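Local atomic coordinates of Mll7089 protein (PDB entry 2OZ8), a protein that is of unproven function but belongs to the mandelate racemase/muconate lactonizing enzyme family and may be a magnesium-dependent hydro-lyase. Residues 22-27 / 198-203; 119-124 / 340-345; 139-144 / 165-170. One frame throughout, in Å; residues are numbered along the deposited sequence.

Overall arrangement
Along the chain the segments come in the order 22-27, 119-124, 139-144, 165-170, 198-203 and 340-345, so contact 3 is nested inside the loops closed by contacts 1 and 2, which themselves cross. Contacts 1 and 3 are neighbours, centres about 9 Å apart: they unite the turn between strands 20-22 and 27-40 of the antiparallel sheet with the loops that follow barrel strands 132-138, 163-167 and 192-196. Contact 2 lies across the chain's centre, its centre about 36 Å from contact 1's and 34 Å from contact 3's. The first pair thus brings the N-terminal sheet to the barrel, while contact 2 joins the segment after helix 103-118 to that after strand 337-339.

Contact 1: 22-27 / 198-203; sequences GDSQVR and NEAWTS
Asp23 lays its carboxylate over the side-chain amide of Asn198, the two planes 23° apart and Asp23 CG 3.9 Å from Asn198 CG. Asp23 OD2 comes within 3.5 Å of Asn198 ND2, but no clear hydrogen bond joins them; this is a polar stack. A chi1 of 57°, which puts CG between the backbone N and the carbonyl carbon, turns the carboxylate back over its own loop. Its OD1 accepts from Gln25 N at 2.7 Å through the anti lone pair, an Asx turn, and more weakly from Val26 N. Aspartate suits this place because one oxygen can hold the turn while the flat group still meets the amide.

Ser24 has a similar first torsion (72°), which sets OG over Ala200, 3.6 Å from Ala200 CB; the hydroxyl is hydrogen-bonded to Pro197 O. The small pair lets the two loops come close. Asn198 has positive phi, a shape asparagine adopts readily, and its OD1 is bonded to Tyr252 OH. Glu199 turns its extended chain to a salt bridge with Arg229, while its backbone O is bonded to Arg91 of a neighbouring subunit.

Backbone bonds both ways between Asp23 and Val26 define a two-residue beta-hairpin with a type I turn. Its position, against the loop after barrel strand 192-196, is consistent with the capping-domain loop over the barrel mouth in this superfamily.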
loop_
_atom_site.group_PDB
_atom_site.type_symbol
_atom_site.label_atom_id
_atom_site.label_comp_id
_atom_site.label_asym_id
_atom_site.label_seq_id
_atom_site.Cartn_x
_atom_site.Cartn_y
_atom_site.Cartn_z
ATOM N N GLY A 22 38.219 -9.087 13.085
ATOM C CA GLY A 22 36.901 -8.795 13.602
ATOM C C GLY A 22 36.293 -7.541 13.049
ATOM O O GLY A 22 36.773 -6.959 12.067
ATOM N N ASP A 23 35.253 -7.102 13.742
ATOM C CA ASP A 23 34.417 -6.001 13.282
ATOM C C ASP A 23 33.802 -5.349 14.507
ATOM O O ASP A 23 34.160 -5.671 15.638
ATOM C CB ASP A 23 33.333 -6.539 12.360
ATOM C CG ASP A 23 32.487 -7.609 13.025
ATOM O OD1 ASP A 23 32.093 -7.444 14.209
ATOM O OD2 ASP A 23 32.210 -8.627 12.386
ATOM N N SER A 24 32.847 -4.458 14.289
ATOM C CA SER A 24 32.368 -3.613 15.360
ATOM C C SER A 24 31.697 -4.426 16.447
ATOM O O SER A 24 31.457 -3.921 17.501
ATOM C CB SER A 24 31.408 -2.553 14.806
ATOM O OG SER A 24 30.181 -3.133 14.432
ATOM N N GLN A 25 31.390 -5.680 16.163
ATOM C CA GLN A 25 30.606 -6.556 17.040
ATOM C C GLN A 25 31.436 -7.691 17.651
ATOM O O GLN A 25 31.111 -8.199 18.707
ATOM C CB GLN A 25 29.485 -7.241 16.243
ATOM C CG GLN A 25 28.154 -6.507 16.168
ATOM C CD GLN A 25 27.011 -7.429 15.704
ATOM O OE1 GLN A 25 26.599 -7.428 14.519
ATOM N NE2 GLN A 25 26.502 -8.219 16.634
ATOM N N VAL A 26 32.501 -8.101 16.954
ATOM C CA VAL A 26 33.135 -9.391 17.188
ATOM C C VAL A 26 34.667 -9.341 17.050
ATOM O O VAL A 26 35.213 -8.545 16.266
ATOM C CB VAL A 26 32.479 -10.417 16.182
ATOM C CG1 VAL A 26 33.449 -11.407 15.619
ATOM C CG2 VAL A 26 31.227 -11.087 16.783
ATOM N N ARG A 27 35.348 -10.193 17.811
ATOM C CA ARG A 27 36.827 -10.319 17.817
ATOM C C ARG A 27 37.157 -11.828 17.792
ATOM O O ARG A 27 36.457 -12.633 18.432
ATOM C CB ARG A 27 37.402 -9.651 19.088
ATOM C CG ARG A 27 38.937 -9.461 19.151
ATOM C CD ARG A 27 39.470 -8.546 20.337
ATOM N NE ARG A 27 40.941 -8.622 20.465
ATOM C CZ ARG A 27 41.773 -7.602 20.746
ATOM N NH1 ARG A 27 41.336 -6.355 20.950
ATOM N NH2 ARG A 27 43.083 -7.835 20.817
ATOM N N ASN A 198 28.962 -3.296 10.040
ATOM C CA ASN A 198 28.389 -4.463 10.686
ATOM C C ASN A 198 27.303 -4.152 11.694
ATOM O O ASN A 198 27.348 -4.623 12.852
ATOM C CB ASN A 198 29.462 -5.289 11.333
ATOM C CG ASN A 198 29.331 -6.721 10.980
ATOM O OD1 ASN A 198 28.516 -7.457 11.556
ATOM N ND2 ASN A 198 30.111 -7.143 9.953
ATOM N N GLU A 199 26.331 -3.367 11.231
ATOM C CA GLU A 199 25.098 -3.042 11.946
ATOM C C GLU A 199 25.301 -2.078 13.114
ATOM O O GLU A 199 24.408 -1.902 13.943
ATOM C CB GLU A 199 24.328 -4.308 12.419
ATOM C CG GLU A 199 24.006 -5.394 11.388
ATOM C CD GLU A 199 22.990 -6.510 11.914
ATOM O OE1 GLU A 199 23.182 -7.155 12.941
ATOM O OE2 GLU A 199 21.965 -6.796 11.290
ATOM N N ALA A 200 26.481 -1.474 13.210
ATOM C CA ALA A 200 26.769 -0.547 14.295
ATOM C C ALA A 200 25.879 0.681 14.276
ATOM O O ALA A 200 25.716 1.350 15.296
ATOM C CB ALA A 200 28.262 -0.121 14.283
ATOM N N TRP A 201 25.304 1.006 13.134
ATOM C CA TRP A 201 24.584 2.296 13.014
ATOM C C TRP A 201 23.066 2.114 13.010
ATOM O O TRP A 201 22.582 1.045 12.714
ATOM C CB TRP A 201 25.049 3.039 11.780
ATOM C CG TRP A 201 26.509 3.353 11.772
ATOM C CD1 TRP A 201 27.318 3.498 12.852
ATOM C CD2 TRP A 201 27.316 3.645 10.621
ATOM N NE1 TRP A 201 28.595 3.853 12.456
ATOM C CE2 TRP A 201 28.631 3.931 11.091
ATOM C CE3 TRP A 201 27.057 3.707 9.251
ATOM C CZ2 TRP A 201 29.694 4.286 10.235
ATOM C CZ3 TRP A 201 28.130 4.061 8.381
ATOM C CH2 TRP A 201 29.436 4.349 8.891
ATOM N N THR A 202 22.335 3.132 13.441
ATOM C CA THR A 202 20.912 3.246 13.146
ATOM C C THR A 202 20.728 4.009 11.789
ATOM O O THR A 202 21.658 4.680 11.270
ATOM C CB THR A 202 20.201 3.992 14.317
ATOM O OG1 THR A 202 20.911 5.190 14.622
ATOM C CG2 THR A 202 20.124 3.124 15.606
ATOM N N SER A 203 19.549 3.931 11.197
ATOM C CA SER A 203 19.396 4.441 9.811
ATOM C C SER A 203 19.798 5.884 9.557
ATOM O O SER A 203 20.587 6.123 8.615
ATOM C CB SER A 203 18.013 4.172 9.214
ATOM O OG SER A 203 17.029 4.835 9.971
#

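Contact 2: 119-124 / 340-345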
loop_
_atom_site.group_PDB
_atom_site.type_symbol
_atom_site.label_atom_id
_atom_site.label_comp_id
_atom_site.label_asym_id
_atom_site.label_seq_id
_atom_site.Cartn_x
_atom_site.Cartn_y
_atom_site.Cartn_z
ATOM N N GLY A 119 33.224 -34.982 -14.360
ATOM C CA GLY A 119 34.506 -34.739 -15.048
ATOM C C GLY A 119 34.648 -33.283 -15.440
ATOM O O GLY A 119 34.989 -32.971 -16.593
ATOM N N LEU A 120 34.343 -32.388 -14.496
ATOM C CA LEU A 120 34.340 -30.963 -14.778
ATOM C C LEU A 120 34.805 -30.162 -13.573
ATOM O O LEU A 120 34.594 -30.591 -12.413
ATOM C CB LEU A 120 32.939 -30.459 -15.194
ATOM C CG LEU A 120 32.266 -30.937 -16.500
ATOM C CD1 LEU A 120 30.756 -30.540 -16.554
ATOM C CD2 LEU A 120 33.001 -30.413 -17.721
ATOM N N PRO A 121 35.402 -28.979 -13.853
ATOM C CA PRO A 121 35.577 -27.910 -12.857
ATOM C C PRO A 121 34.206 -27.402 -12.422
ATOM O O PRO A 121 33.307 -27.272 -13.261
ATOM C CB PRO A 121 36.307 -26.808 -13.627
ATOM C CG PRO A 121 36.775 -27.440 -14.982
ATOM C CD PRO A 121 35.865 -28.588 -15.208
ATOM N N LEU A 122 34.040 -27.121 -11.134
ATOM C CA LEU A 122 32.727 -26.661 -10.620
ATOM C C LEU A 122 32.048 -25.501 -11.393
ATOM O O LEU A 122 30.879 -25.612 -11.778
ATOM C CB LEU A 122 32.774 -26.408 -9.112
ATOM C CG LEU A 122 31.450 -25.988 -8.468
ATOM C CD1 LEU A 122 30.330 -27.063 -8.637
ATOM C CD2 LEU A 122 31.690 -25.686 -7.036
ATOM N N HIS A 123 32.777 -24.426 -11.661
ATOM C CA HIS A 123 32.231 -23.296 -12.406
ATOM C C HIS A 123 31.655 -23.624 -13.795
ATOM O O HIS A 123 30.611 -23.066 -14.191
ATOM C CB HIS A 123 33.239 -22.137 -12.477
ATOM C CG HIS A 123 34.414 -22.382 -13.362
ATOM N ND1 HIS A 123 34.503 -21.869 -14.647
ATOM C CD2 HIS A 123 35.572 -23.057 -13.143
ATOM C CE1 HIS A 123 35.667 -22.213 -15.175
ATOM N NE2 HIS A 123 36.330 -22.939 -14.287
ATOM N N VAL A 124 32.328 -24.502 -14.534
ATOM C CA VAL A 124 31.820 -24.933 -15.849
ATOM C C VAL A 124 30.479 -25.677 -15.657
ATOM O O VAL A 124 29.498 -25.385 -16.331
ATOM C CB VAL A 124 32.857 -25.816 -16.630
ATOM C CG1 VAL A 124 32.260 -26.309 -17.952
ATOM C CG2 VAL A 124 34.212 -25.043 -16.846
ATOM N N ALA A 340 38.977 -19.084 -11.108
ATOM C CA ALA A 340 38.425 -20.407 -10.902
ATOM C C ALA A 340 39.257 -21.378 -11.733
ATOM O O ALA A 340 39.324 -21.240 -12.967
ATOM C CB ALA A 340 36.985 -20.450 -11.319
ATOM N N PRO A 341 39.902 -22.358 -11.071
ATOM C CA PRO A 341 40.859 -23.274 -11.701
ATOM C C PRO A 341 40.233 -24.269 -12.655
ATOM O O PRO A 341 39.027 -24.545 -12.574
ATOM C CB PRO A 341 41.459 -24.034 -10.519
ATOM C CG PRO A 341 40.498 -23.901 -9.433
ATOM C CD PRO A 341 39.708 -22.656 -9.638
ATOM N N ASP A 342 41.066 -24.839 -13.528
ATOM C CA ASP A 342 40.626 -25.818 -14.526
ATOM C C ASP A 342 40.766 -27.267 -14.052
ATOM O O ASP A 342 40.825 -28.176 -14.857
ATOM C CB ASP A 342 41.347 -25.595 -15.863
ATOM C CG ASP A 342 40.805 -26.486 -16.989
ATOM O OD1 ASP A 342 39.574 -26.698 -17.045
ATOM O OD2 ASP A 342 41.614 -26.991 -17.810
ATOM N N ARG A 343 40.791 -27.475 -12.748
ATOM C CA ARG A 343 40.834 -28.800 -12.152
ATOM C C ARG A 343 39.394 -29.288 -11.924
ATOM O O ARG A 343 38.475 -28.487 -11.985
ATOM C CB ARG A 343 41.576 -28.722 -10.816
ATOM C CG ARG A 343 43.091 -28.373 -10.903
ATOM C CD ARG A 343 43.659 -28.098 -9.494
ATOM N NE ARG A 343 43.990 -26.689 -9.455
ATOM C CZ ARG A 343 43.799 -25.863 -8.448
ATOM N NH1 ARG A 343 43.267 -26.250 -7.297
ATOM N NH2 ARG A 343 44.167 -24.609 -8.613
ATOM N N PRO A 344 39.181 -30.606 -11.703
ATOM C CA PRO A 344 37.815 -31.032 -11.383
ATOM C C PRO A 344 37.375 -30.652 -9.993
ATOM O O PRO A 344 38.213 -30.440 -9.111
ATOM C CB PRO A 344 37.877 -32.563 -11.513
ATOM C CG PRO A 344 39.310 -32.919 -11.284
ATOM C CD PRO A 344 40.098 -31.768 -11.852
ATOM N N GLY A 345 36.058 -30.586 -9.796
ATOM C CA GLY A 345 35.531 -30.079 -8.551
ATOM C C GLY A 345 35.779 -28.589 -8.407
ATOM O O GLY A 345 35.904 -27.830 -9.412
#
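Leu120 and Gly345 start a pair of backbone hydrogen bonds: Gly345 N gives to Leu120 O at 3.0 Å, and Leu122 N gives to Gly345 O at 2.6 Å, from well above its carbonyl plane. Together they form a single beta bridge. Gly345 has positive phi, easy for a residue without a side chain.

Weaker C-H...O contacts fill in between: Pro121 CA lies 3.1 Å from Arg343 O, and Pro344 CA 3.4 Å from Leu120 O. Pro121, at the N-cap position of helix 122-125, brings a rigid ring instead of an N-H; its CG rests 3.6 Å from Asp342 OD1.

With CG between the backbone N and the carbonyl carbon (chi1 71°), the His123 ring meets Ala340, whose CB makes a CH-pi contact 3.9 Å from the ring centroid, while Pro341 O lies in plane at the edge, 3.6 Å from NE2. ND1 is hydrogen-bonded to Ser128 OG. Replacement by an alanine would probably open a gap beside the Ala340 methyl and leave Ser128 OG without its partner.

The join rests chiefly on main-chain polar groups and small or rigid residues, without a salt bridge, so it should depend little on the charge of its side chains.

Contact 3: 139-144 / 165-170. With SO4 (sulfate ion), chain D.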
loop_
_atom_site.group_PDB
_atom_site.type_symbol
_atom_site.label_atom_id
_atom_site.label_comp_id
_atom_site.label_asym_id
_atom_site.label_seq_id
_atom_site.Cartn_x
_atom_site.Cartn_y
_atom_site.Cartn_z
ATOM N N GLY A 139 40.218 -6.411 5.196
ATOM C CA GLY A 139 41.144 -6.467 6.303
ATOM C C GLY A 139 40.603 -7.122 7.542
ATOM O O GLY A 139 41.381 -7.680 8.297
ATOM N N LEU A 140 39.276 -7.097 7.742
ATOM C CA LEU A 140 38.645 -7.621 8.992
ATOM C C LEU A 140 39.389 -6.966 10.165
ATOM O O LEU A 140 39.766 -7.608 11.154
ATOM C CB LEU A 140 38.695 -9.177 9.039
ATOM C CG LEU A 140 38.271 -9.951 7.764
ATOM C CD1 LEU A 140 38.423 -11.471 7.891
ATOM C CD2 LEU A 140 36.811 -9.623 7.295
ATOM N N ASP A 141 39.600 -5.660 9.996
ATOM C CA ASP A 141 40.704 -4.894 10.626
ATOM C C ASP A 141 40.261 -4.066 11.763
ATOM O O ASP A 141 40.988 -3.202 12.147
ATOM C CB ASP A 141 41.291 -3.889 9.626
ATOM C CG ASP A 141 40.198 -2.934 9.063
ATOM O OD1 ASP A 141 39.516 -3.385 8.134
ATOM O OD2 ASP A 141 39.986 -1.796 9.588
ATOM N N PHE A 142 39.083 -4.282 12.296
ATOM C CA PHE A 142 38.583 -3.390 13.321
ATOM C C PHE A 142 39.476 -3.370 14.565
ATOM O O PHE A 142 39.548 -2.375 15.281
ATOM C CB PHE A 142 37.163 -3.804 13.712
ATOM C CG PHE A 142 36.447 -2.798 14.547
ATOM C CD1 PHE A 142 35.814 -1.681 13.935
ATOM C CD2 PHE A 142 36.420 -2.932 15.932
ATOM C CE1 PHE A 142 35.129 -0.710 14.697
ATOM C CE2 PHE A 142 35.737 -1.983 16.731
ATOM C CZ PHE A 142 35.101 -0.849 16.117
ATOM N N HIS A 143 40.163 -4.475 14.837
ATOM C CA HIS A 143 40.900 -4.593 16.094
ATOM C C HIS A 143 42.378 -4.405 15.881
ATOM O O HIS A 143 43.140 -4.284 16.843
ATOM C CB HIS A 143 40.593 -5.920 16.751
ATOM C CG HIS A 143 39.187 -6.012 17.223
ATOM N ND1 HIS A 143 38.693 -5.211 18.225
ATOM C CD2 HIS A 143 38.154 -6.779 16.812
ATOM C CE1 HIS A 143 37.416 -5.482 18.419
ATOM N NE2 HIS A 143 37.065 -6.434 17.576
ATOM N N LEU A 144 42.766 -4.343 14.610
ATOM C CA LEU A 144 44.149 -4.113 14.208
ATOM C C LEU A 144 44.720 -2.781 14.726
ATOM O O LEU A 144 44.038 -1.754 14.661
ATOM C CB LEU A 144 44.244 -4.189 12.681
ATOM C CG LEU A 144 45.049 -5.345 12.071
ATOM C CD1 LEU A 144 45.006 -6.621 12.913
ATOM C CD2 LEU A 144 44.654 -5.640 10.638
ATOM N N LYS A 165 38.391 -3.051 1.477
ATOM C CA LYS A 165 37.291 -2.911 2.428
ATOM C C LYS A 165 37.810 -2.891 3.850
ATOM O O LYS A 165 38.584 -3.763 4.246
ATOM C CB LYS A 165 36.277 -4.035 2.292
ATOM C CG LYS A 165 35.014 -3.813 3.115
ATOM C CD LYS A 165 34.444 -5.134 3.701
ATOM C CE LYS A 165 33.789 -5.972 2.668
ATOM N NZ LYS A 165 33.063 -7.188 3.138
ATOM N N ILE A 166 37.354 -1.894 4.605
ATOM C CA ILE A 166 37.693 -1.731 5.984
ATOM C C ILE A 166 36.458 -1.769 6.846
ATOM O O ILE A 166 35.329 -1.536 6.352
ATOM C CB ILE A 166 38.478 -0.423 6.230
ATOM C CG1 ILE A 166 37.612 0.794 5.907
ATOM C CG2 ILE A 166 39.817 -0.470 5.404
ATOM C CD1 ILE A 166 38.255 2.127 6.231
ATOM N N LYS A 167 36.684 -2.077 8.124
ATOM C CA LYS A 167 35.633 -2.164 9.132
ATOM C C LYS A 167 35.499 -0.874 9.839
ATOM O O LYS A 167 36.492 -0.318 10.250
ATOM C CB LYS A 167 35.948 -3.241 10.169
ATOM C CG LYS A 167 36.101 -4.617 9.556
ATOM C CD LYS A 167 34.836 -5.169 8.974
ATOM C CE LYS A 167 34.984 -6.621 8.544
ATOM N NZ LYS A 167 33.805 -7.088 7.694
ATOM N N VAL A 168 34.267 -0.413 10.006
ATOM C CA VAL A 168 34.022 0.828 10.728
ATOM C C VAL A 168 32.974 0.564 11.768
ATOM O O VAL A 168 32.642 -0.584 12.009
ATOM C CB VAL A 168 33.610 2.011 9.783
ATOM C CG1 VAL A 168 34.774 2.343 8.807
ATOM C CG2 VAL A 168 32.335 1.691 9.040
ATOM N N GLY A 169 32.435 1.621 12.381
ATOM C CA GLY A 169 31.430 1.450 13.413
ATOM C C GLY A 169 31.933 1.729 14.803
ATOM O O GLY A 169 31.227 1.417 15.756
ATOM N N HIS A 170 33.141 2.305 14.930
ATOM C CA HIS A 170 33.614 2.850 16.216
ATOM C C HIS A 170 32.614 3.775 16.867
ATOM O O HIS A 170 31.995 4.608 16.177
ATOM C CB HIS A 170 34.963 3.596 16.071
ATOM C CG HIS A 170 36.122 2.673 15.989
ATOM N ND1 HIS A 170 36.713 2.133 17.112
ATOM C CD2 HIS A 170 36.702 2.069 14.924
ATOM C CE1 HIS A 170 37.626 1.254 16.738
ATOM N NE2 HIS A 170 37.648 1.202 15.416
HETATM S S SO4 D . 34.498 0.915 19.896
HETATM O O1 SO4 D . 34.049 -0.454 19.561
HETATM O O2 SO4 D . 33.409 1.770 19.409
HETATM O O3 SO4 D . 34.675 1.176 21.337
HETATM O O4 SO4 D . 35.806 1.184 19.266
HETATM O O HOH W 1 37.263 -6.131 5.844
#
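Phe142 and His170 form an offset stack, centroids 3.9 Å apart and planes 15° from parallel. With CG anti to the backbone N (chi1 -168°), the Phe142 ring extends until CZ sits over the centre of the imidazole. At the imidazole edge ND1 makes a weak, bent hydrogen bond to O4 of a sulfate, probably from the crystallisation liquor.

Asp141 OD1 accepts Lys167 N at 3.1 Å on its syn side, tilted from the carboxylate plane, and Gly139 N gives to Lys165 O at 3.3 Å. Water 1 accepts from Leu140 N and donates to that same Lys165 O. Lys167, bent at chi2 (-67°), runs its aliphatic part beside Leu140, CE 3.7 Å from CD2, and delivers NZ to a salt bridge with Asp196.

In the next shell, Asp176 accepts Gly169 N and His170 N, fixing a bend whose backbone angles call for glycine. Lys165 NZ pairs with Glu224 and Glu317; with Lys167 it forms the Lys-x-Lys pattern familiar from this family.

The segments belong to one beta-alpha-beta crossover: parallel strands 132-138 and 163-167 are linked through helix 146-158, whose Phe149 and Phe153 pack on Asp141 and Ile166, and helix 173-184 adds Leu180 and Leu183 against Ile166.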